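Local coordinates for protein BIFUNCTIONAL PROTEIN Proline utilization A (PutA) (Corynebacterium freiburgense, PDB 5UX5) that oxidises proline to glutamate in two steps, with a flavin-dependent proline dehydrogenase and an NAD-dependent aldehyde dehydrogenase carried on one chain, probably channelling the intermediate between them, at residues N198-D203 / L477-W482; A469-P474 / A553-S558; F987-L992 / G1042-D1047. All blocks are in the same frame, centred on the assembly; numbering follows the deposited sequence.

The three contacts follow the chain from its proline dehydrogenase barrel to its C-terminal part. Contacts 1 and 2 are neighbours, with centres about 14 Å apart, and they share the connection between the two enzymes: Thr479 OG1 of contact 1 is 2.8 Å from Asp473 O of contact 2. Contact 1 sets helix 477-484 of this connection against the barrel, while contact 2 ties the preceding loop to an aldehyde dehydrogenase helix. Contact 3 is remote, its centre about 57 Å from that of contact 1 and about 44 Å from that of contact 2. None of the segments falls within the residue span of the FAD or NAD pocket; the contacts join other parts of the fold.

Contact 1 (N198-D203 / L477-W482); sequences NPWDID and LSTLEW
Leu480 reaches between Trp200 and Ile202 with its two methyl groups, and this fork organises the meeting of a barrel helix start with the short helix 477-484. One branch, CD2, rests against the main chain of the turn, 3.8 Å from Trp200 CA and beside the carbonyl of Pro199. The other, CD1, lies 4.1 Å from Ile202 CB. The leucine can straddle the turn in this way because its CG stands anti to its own carbonyl carbon (chi1 -60°), which swings the fork off the helix and toward the partner.

After Leu480, Trp200 contributes most. The six-membered half of its indole runs out toward the helix, where CZ3 meets Thr479 CG2 at 3.8 Å, the two side chains crossing obliquely. The same CZ3 comes within 4.2 Å of Trp482 CH2, a contact at the far ends of both indoles and not a stack. At the other end of the patch the side chains of Ile202 and Leu477 cross at about a right angle, CD1 of the first 4.1 Å from CD2 of the second.

The side chains meet one another through apolar atoms, and the polar bonds lie within the segments or with neighbours. Asn198 OD1 accepts from Trp200 N in an Asx turn, within a type I turn leading to the N-cap Asp201. Thr479 OG1 bonds to Asp473 O. The patch thus joins the beginning of helix 202-221, which comes after strand 185-189 and the short helix 190-193 in the proline dehydrogenase barrel, to helix 477-484, with helix 239-251 beside Ile202 and Leu477 and helix 535-544 against Trp482.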
# COMPACT_ATOMS: atom_id res chain seq x y z
N ASN A 198 14.67 0.24 4.63
CA ASN A 198 14.26 -0.57 3.48
C ASN A 198 14.18 -2.05 3.83
O ASN A 198 15.23 -2.69 3.97
CB ASN A 198 15.23 -0.36 2.34
CG ASN A 198 14.88 -1.16 1.10
OD1 ASN A 198 13.87 -1.89 1.04
ND2 ASN A 198 15.73 -1.01 0.08
N PRO A 199 12.99 -2.65 3.88
CA PRO A 199 12.88 -4.05 4.34
C PRO A 199 13.51 -5.07 3.42
O PRO A 199 13.56 -6.24 3.81
CB PRO A 199 11.37 -4.27 4.42
CG PRO A 199 10.83 -3.37 3.34
CD PRO A 199 11.72 -2.14 3.35
N TRP A 200 13.94 -4.70 2.22
CA TRP A 200 14.52 -5.68 1.31
C TRP A 200 16.04 -5.74 1.38
O TRP A 200 16.64 -6.63 0.76
CB TRP A 200 14.11 -5.39 -0.14
CG TRP A 200 12.64 -5.64 -0.36
CD1 TRP A 200 11.64 -4.72 -0.28
CD2 TRP A 200 12.02 -6.88 -0.69
NE1 TRP A 200 10.44 -5.31 -0.54
CE2 TRP A 200 10.64 -6.64 -0.79
CE3 TRP A 200 12.50 -8.17 -0.90
CZ2 TRP A 200 9.71 -7.65 -1.08
CZ3 TRP A 200 11.58 -9.18 -1.20
CH2 TRP A 200 10.20 -8.91 -1.29
N ASP A 201 16.68 -4.85 2.12
CA ASP A 201 18.13 -4.75 2.15
C ASP A 201 18.58 -4.90 3.60
O ASP A 201 18.96 -3.92 4.23
CB ASP A 201 18.59 -3.42 1.56
CG ASP A 201 20.11 -3.32 1.46
OD1 ASP A 201 20.76 -4.39 1.37
OD2 ASP A 201 20.66 -2.18 1.45
N ILE A 202 18.53 -6.14 4.11
CA ILE A 202 18.92 -6.34 5.51
C ILE A 202 20.42 -6.14 5.68
O ILE A 202 20.83 -5.48 6.63
CB ILE A 202 18.47 -7.73 6.02
CG1 ILE A 202 18.55 -7.77 7.53
CG2 ILE A 202 19.34 -8.84 5.51
CD1 ILE A 202 17.92 -8.98 8.14
N ASP A 203 21.24 -6.58 4.70
CA ASP A 203 22.70 -6.44 4.79
C ASP A 203 23.10 -4.98 4.84
O ASP A 203 23.94 -4.58 5.66
CB ASP A 203 23.41 -7.10 3.59
CG ASP A 203 23.14 -8.61 3.44
OD1 ASP A 203 22.67 -9.28 4.38
OD2 ASP A 203 23.43 -9.14 2.35
N LEU A 477 12.98 -14.21 6.65
CA LEU A 477 14.34 -14.34 6.13
C LEU A 477 14.39 -15.21 4.89
O LEU A 477 15.24 -14.99 4.03
CB LEU A 477 15.31 -14.88 7.19
CG LEU A 477 15.52 -14.00 8.42
CD1 LEU A 477 16.13 -14.76 9.55
CD2 LEU A 477 16.38 -12.79 8.07
N SER A 478 13.49 -16.20 4.76
CA SER A 478 13.51 -16.98 3.52
C SER A 478 13.17 -16.11 2.32
O SER A 478 13.69 -16.35 1.22
CB SER A 478 12.58 -18.20 3.61
OG SER A 478 11.30 -17.93 4.16
N THR A 479 12.34 -15.07 2.51
CA THR A 479 12.02 -14.12 1.45
C THR A 479 13.23 -13.29 1.06
O THR A 479 13.57 -13.18 -0.12
CB THR A 479 10.90 -13.21 1.90
OG1 THR A 479 9.78 -14.01 2.29
CG2 THR A 479 10.48 -12.24 0.81
N LEU A 480 13.89 -12.70 2.07
CA LEU A 480 15.13 -11.95 1.84
C LEU A 480 16.23 -12.82 1.24
O LEU A 480 17.17 -12.29 0.66
CB LEU A 480 15.63 -11.32 3.15
CG LEU A 480 14.63 -10.35 3.77
CD1 LEU A 480 15.09 -9.84 5.13
CD2 LEU A 480 14.36 -9.20 2.82
N GLU A 481 16.11 -14.14 1.35
CA GLU A 481 17.15 -14.99 0.79
C GLU A 481 16.99 -15.10 -0.72
O GLU A 481 17.99 -14.95 -1.45
CB GLU A 481 17.15 -16.36 1.46
CG GLU A 481 18.05 -17.45 0.81
CD GLU A 481 19.54 -17.06 0.56
OE1 GLU A 481 20.20 -17.76 -0.25
OE2 GLU A 481 20.08 -16.11 1.18
N TRP A 482 15.76 -15.34 -1.23
CA TRP A 482 15.60 -15.42 -2.68
C TRP A 482 15.63 -14.04 -3.33
O TRP A 482 15.95 -13.93 -4.53
CB TRP A 482 14.33 -16.20 -3.09
CG TRP A 482 12.95 -15.64 -2.73
CD1 TRP A 482 12.05 -16.20 -1.87
CD2 TRP A 482 12.32 -14.45 -3.25
NE1 TRP A 482 10.90 -15.44 -1.81
CE2 TRP A 482 11.04 -14.36 -2.64
CE3 TRP A 482 12.71 -13.46 -4.16
CZ2 TRP A 482 10.15 -13.30 -2.91
CZ3 TRP A 482 11.84 -12.41 -4.43
CH2 TRP A 482 10.57 -12.33 -3.80

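Contact 2 (A469-P474 / A553-S558); sequences ASDSDP and ADPEVS
The connection between the proline dehydrogenase barrel and the aldehyde dehydrogenase part is fastened to helix 550-574 here, chiefly by Ser472 and Asp471 of the extended loop meeting Asp554 and Ser558 of the helix. Asp554 points its carboxylate at the loop and uses both oxygens on one residue. Its OD2 receives the backbone N of Ser472 at 2.7 Å through the syn lone pair, with an N-H...O angle of 150°. The hydroxyl OG of the same serine donates to Asp554 OD1, also 2.7 Å away, arriving on the syn side but 33° out of the carboxylate plane. Two donors from one residue therefore fix the rotation of the acid, and Ser472 can offer both because chi1 of -57° places OG beside its backbone N.

One helical turn farther along, the roles are exchanged: the helix donates and the loop accepts. Ser558 OG donates a hydrogen bond to Asp471 OD1 at 2.9 Å, meeting that oxygen nearly end-on. Between the two polar links, the side chains of Asp471 and Pro555 cross at about a right angle, Asp471 OD2 lying 3.9 Å from Pro555 CB. The helix is kinked here, since the N of Pro555 makes no bond to the preceding turn.

The acids Asp471 and Asp554 approach with OD1 of the first 4.4 Å from OD2 of the second. Arg535, on helix 535-544, forms a salt bridge with Asp554 OD1 and bonds to Ser558 OG, which would be expected to ease the repulsion. Near the loop's start, Ala469 turns its CB toward the helix, and the backbone N of Ala469 bonds to Asp562.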
# COMPACT_ATOMS: atom_id res chain seq x y z
N ALA A 469 -4.33 -12.12 -4.38
CA ALA A 469 -3.04 -12.78 -4.16
C ALA A 469 -2.17 -11.96 -3.21
O ALA A 469 -2.08 -10.73 -3.33
CB ALA A 469 -2.33 -12.96 -5.50
N SER A 470 -1.50 -12.63 -2.27
CA SER A 470 -0.73 -11.89 -1.27
C SER A 470 0.69 -11.63 -1.75
O SER A 470 1.31 -12.47 -2.40
CB SER A 470 -0.68 -12.60 0.09
OG SER A 470 -0.20 -13.92 -0.03
N ASP A 471 1.20 -10.46 -1.40
CA ASP A 471 2.55 -10.04 -1.79
C ASP A 471 3.62 -10.83 -1.04
O ASP A 471 3.37 -11.46 -0.01
CB ASP A 471 2.77 -8.56 -1.49
CG ASP A 471 1.93 -7.67 -2.34
OD1 ASP A 471 1.40 -8.18 -3.34
OD2 ASP A 471 1.81 -6.47 -2.03
N SER A 472 4.84 -10.72 -1.56
CA SER A 472 5.99 -11.31 -0.90
C SER A 472 6.26 -10.58 0.42
O SER A 472 6.15 -9.36 0.50
CB SER A 472 7.20 -11.24 -1.84
OG SER A 472 6.92 -11.90 -3.07
N ASP A 473 6.61 -11.34 1.48
CA ASP A 473 6.79 -10.77 2.81
C ASP A 473 8.29 -10.65 3.14
O ASP A 473 8.91 -11.65 3.54
CB ASP A 473 6.08 -11.63 3.85
CG ASP A 473 6.04 -10.99 5.24
OD1 ASP A 473 6.74 -9.97 5.46
OD2 ASP A 473 5.30 -11.50 6.12
N PRO A 474 8.89 -9.46 3.06
CA PRO A 474 10.32 -9.33 3.42
C PRO A 474 10.58 -9.40 4.92
O PRO A 474 11.75 -9.26 5.34
CB PRO A 474 10.72 -7.97 2.85
CG PRO A 474 9.42 -7.22 2.69
CD PRO A 474 8.31 -8.21 2.56
N ALA A 553 7.86 -3.84 -8.15
CA ALA A 553 7.53 -4.90 -9.09
C ALA A 553 6.69 -6.02 -8.45
O ALA A 553 5.83 -6.59 -9.13
CB ALA A 553 8.81 -5.45 -9.70
N ASP A 554 6.95 -6.37 -7.18
CA ASP A 554 6.26 -7.50 -6.54
C ASP A 554 4.74 -7.33 -6.44
O ASP A 554 4.03 -8.30 -6.76
CB ASP A 554 6.89 -7.78 -5.18
CG ASP A 554 6.32 -9.04 -4.50
OD1 ASP A 554 6.49 -10.16 -5.03
OD2 ASP A 554 5.75 -8.89 -3.38
N PRO A 555 4.17 -6.19 -6.01
CA PRO A 555 2.70 -6.08 -6.06
C PRO A 555 2.14 -6.16 -7.46
O PRO A 555 0.97 -6.52 -7.63
CB PRO A 555 2.42 -4.69 -5.46
CG PRO A 555 3.63 -4.31 -4.76
CD PRO A 555 4.79 -4.98 -5.45
N GLU A 556 2.96 -5.84 -8.46
CA GLU A 556 2.49 -5.89 -9.84
C GLU A 556 2.28 -7.32 -10.29
O GLU A 556 1.35 -7.60 -11.07
CB GLU A 556 3.49 -5.19 -10.77
CG GLU A 556 2.93 -5.06 -12.15
CD GLU A 556 3.86 -4.47 -13.16
OE1 GLU A 556 4.74 -3.66 -12.79
OE2 GLU A 556 3.68 -4.79 -14.35
N VAL A 557 3.13 -8.24 -9.81
CA VAL A 557 2.92 -9.65 -10.09
C VAL A 557 1.64 -10.12 -9.40
O VAL A 557 0.90 -10.96 -9.92
CB VAL A 557 4.16 -10.46 -9.66
CG1 VAL A 557 3.90 -11.97 -9.78
CG2 VAL A 557 5.35 -10.03 -10.51
N SER A 558 1.35 -9.58 -8.22
CA SER A 558 0.09 -9.91 -7.58
C SER A 558 -1.08 -9.40 -8.39
O SER A 558 -2.08 -10.11 -8.55
CB SER A 558 0.07 -9.37 -6.16
OG SER A 558 1.04 -10.10 -5.43

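Contact 3 (F987-L992 / G1042-D1047); sequences FNRLKL and GPVLAD
The guanidinium of Arg989 meets the segment 1042-1047 along an edge, where Leu1045 O and Val1044 CG1 lie near its plane, while Ala1046 O sits obliquely to the group. Leu1045 O takes NE at 2.8 Å in an almost straight bond, N-H...O 178°. Seen from the acceptor, the donor is tilted 21° from the carbonyl plane. The next carbonyl, Ala1046 O, is approached by NH2 of Arg989 at 3.1 Å, a bond that is weak. One arginine thus binds main-chain oxygens of two successive residues of the loop.

The aliphatic part of the arginine matters as well. Its CG stands anti to the backbone N (chi1 -165°) and the chain then bends at chi2, bringing CD to within 3.6 Å of Val1044 CG1. The two side chains slide past each other in opposite directions. Leu990 adds a looser apolar touch, its CD2 4.5 Å from the same CG1 of Val1044.

In fold terms, helix 984-997 follows strand 965-980, while the loop leaves strand 1038-1040 for helix 1048-1051; strand 1015-1018 pairs in parallel with both strands, an arrangement consistent with the Rossmann-like C-terminal domain of long PutAs. The chief partner of Arg989 is a third element: NH2 forms a salt bridge with Asp945 on helix 936-953, whose Phe937, Leu938 and Ala941 also touch the arginine. The loop is held from the aldehyde dehydrogenase side too, with Asp915 accepting from the backbone N of Ala1046 and of Asp1047, and the Asp1047 carboxylate bonding to Ser580.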
# COMPACT_ATOMS: atom_id res chain seq x y z
N PHE A 987 -35.25 8.16 -28.46
CA PHE A 987 -34.97 9.36 -27.69
C PHE A 987 -35.74 9.39 -26.36
O PHE A 987 -35.25 9.95 -25.38
CB PHE A 987 -35.27 10.62 -28.50
CG PHE A 987 -34.59 11.83 -27.96
CD1 PHE A 987 -33.26 12.10 -28.27
CD2 PHE A 987 -35.26 12.70 -27.10
CE1 PHE A 987 -32.61 13.21 -27.76
CE2 PHE A 987 -34.60 13.82 -26.57
CZ PHE A 987 -33.28 14.08 -26.90
N ASN A 988 -36.96 8.86 -26.33
CA ASN A 988 -37.70 8.79 -25.07
C ASN A 988 -37.06 7.77 -24.12
O ASN A 988 -37.01 7.98 -22.90
CB ASN A 988 -39.16 8.45 -25.32
CG ASN A 988 -39.95 9.62 -25.89
OD1 ASN A 988 -39.52 10.78 -25.82
ND2 ASN A 988 -41.12 9.33 -26.45
N ARG A 989 -36.57 6.66 -24.67
CA ARG A 989 -35.84 5.71 -23.84
C ARG A 989 -34.65 6.38 -23.17
O ARG A 989 -34.31 6.04 -22.04
CB ARG A 989 -35.38 4.51 -24.67
CG ARG A 989 -34.96 3.35 -23.80
CD ARG A 989 -33.49 3.43 -23.34
NE ARG A 989 -33.18 2.36 -22.40
CZ ARG A 989 -33.36 2.45 -21.09
NH1 ARG A 989 -33.80 3.56 -20.55
NH2 ARG A 989 -33.10 1.42 -20.33
N LEU A 990 -33.96 7.29 -23.89
CA LEU A 990 -32.87 8.05 -23.28
C LEU A 990 -33.38 9.10 -22.29
O LEU A 990 -32.68 9.44 -21.34
CB LEU A 990 -32.00 8.70 -24.36
CG LEU A 990 -31.23 7.85 -25.40
CD1 LEU A 990 -30.26 8.69 -26.15
CD2 LEU A 990 -30.53 6.68 -24.80
N LYS A 991 -34.60 9.62 -22.48
CA LYS A 991 -35.11 10.59 -21.50
C LYS A 991 -35.44 9.89 -20.18
O LYS A 991 -35.21 10.45 -19.10
CB LYS A 991 -36.33 11.33 -22.08
N LEU A 992 -35.98 8.66 -20.25
CA LEU A 992 -36.16 7.81 -19.08
C LEU A 992 -34.87 7.63 -18.29
O LEU A 992 -34.87 7.73 -17.06
CB LEU A 992 -36.70 6.44 -19.50
CG LEU A 992 -38.20 6.21 -19.62
CD1 LEU A 992 -38.46 4.82 -20.20
CD2 LEU A 992 -38.80 6.33 -18.23
N GLY A 1042 -24.15 1.24 -30.77
CA GLY A 1042 -24.95 0.04 -30.75
C GLY A 1042 -26.43 0.36 -30.61
O GLY A 1042 -26.84 1.50 -30.34
N PRO A 1043 -27.26 -0.68 -30.76
CA PRO A 1043 -28.71 -0.50 -30.57
C PRO A 1043 -29.03 -0.04 -29.16
O PRO A 1043 -28.34 -0.37 -28.19
CB PRO A 1043 -29.30 -1.89 -30.83
CG PRO A 1043 -28.13 -2.85 -30.90
CD PRO A 1043 -26.85 -2.09 -30.67
N VAL A 1044 -30.08 0.76 -29.05
CA VAL A 1044 -30.56 1.20 -27.75
C VAL A 1044 -31.23 0.03 -27.06
O VAL A 1044 -32.19 -0.56 -27.58
CB VAL A 1044 -31.53 2.38 -27.90
CG1 VAL A 1044 -31.98 2.85 -26.56
CG2 VAL A 1044 -30.84 3.51 -28.63
N LEU A 1045 -30.74 -0.32 -25.87
CA LEU A 1045 -31.23 -1.49 -25.16
C LEU A 1045 -32.32 -1.11 -24.16
O LEU A 1045 -32.22 -0.10 -23.46
CB LEU A 1045 -30.12 -2.22 -24.42
CG LEU A 1045 -29.01 -2.68 -25.32
CD1 LEU A 1045 -28.03 -3.56 -24.52
CD2 LEU A 1045 -29.54 -3.39 -26.53
N ALA A 1046 -33.35 -1.95 -24.12
CA ALA A 1046 -34.34 -1.83 -23.06
C ALA A 1046 -33.69 -2.11 -21.72
O ALA A 1046 -34.03 -1.46 -20.73
CB ALA A 1046 -35.50 -2.79 -23.33
N ASP A 1047 -32.76 -3.07 -21.67
CA ASP A 1047 -32.15 -3.49 -20.42
C ASP A 1047 -31.27 -2.39 -19.87
O ASP A 1047 -30.13 -2.22 -20.31
CB ASP A 1047 -31.33 -4.77 -20.60
CG ASP A 1047 -31.10 -5.51 -19.25
OD1 ASP A 1047 -31.47 -4.97 -18.19
OD2 ASP A 1047 -30.53 -6.63 -19.25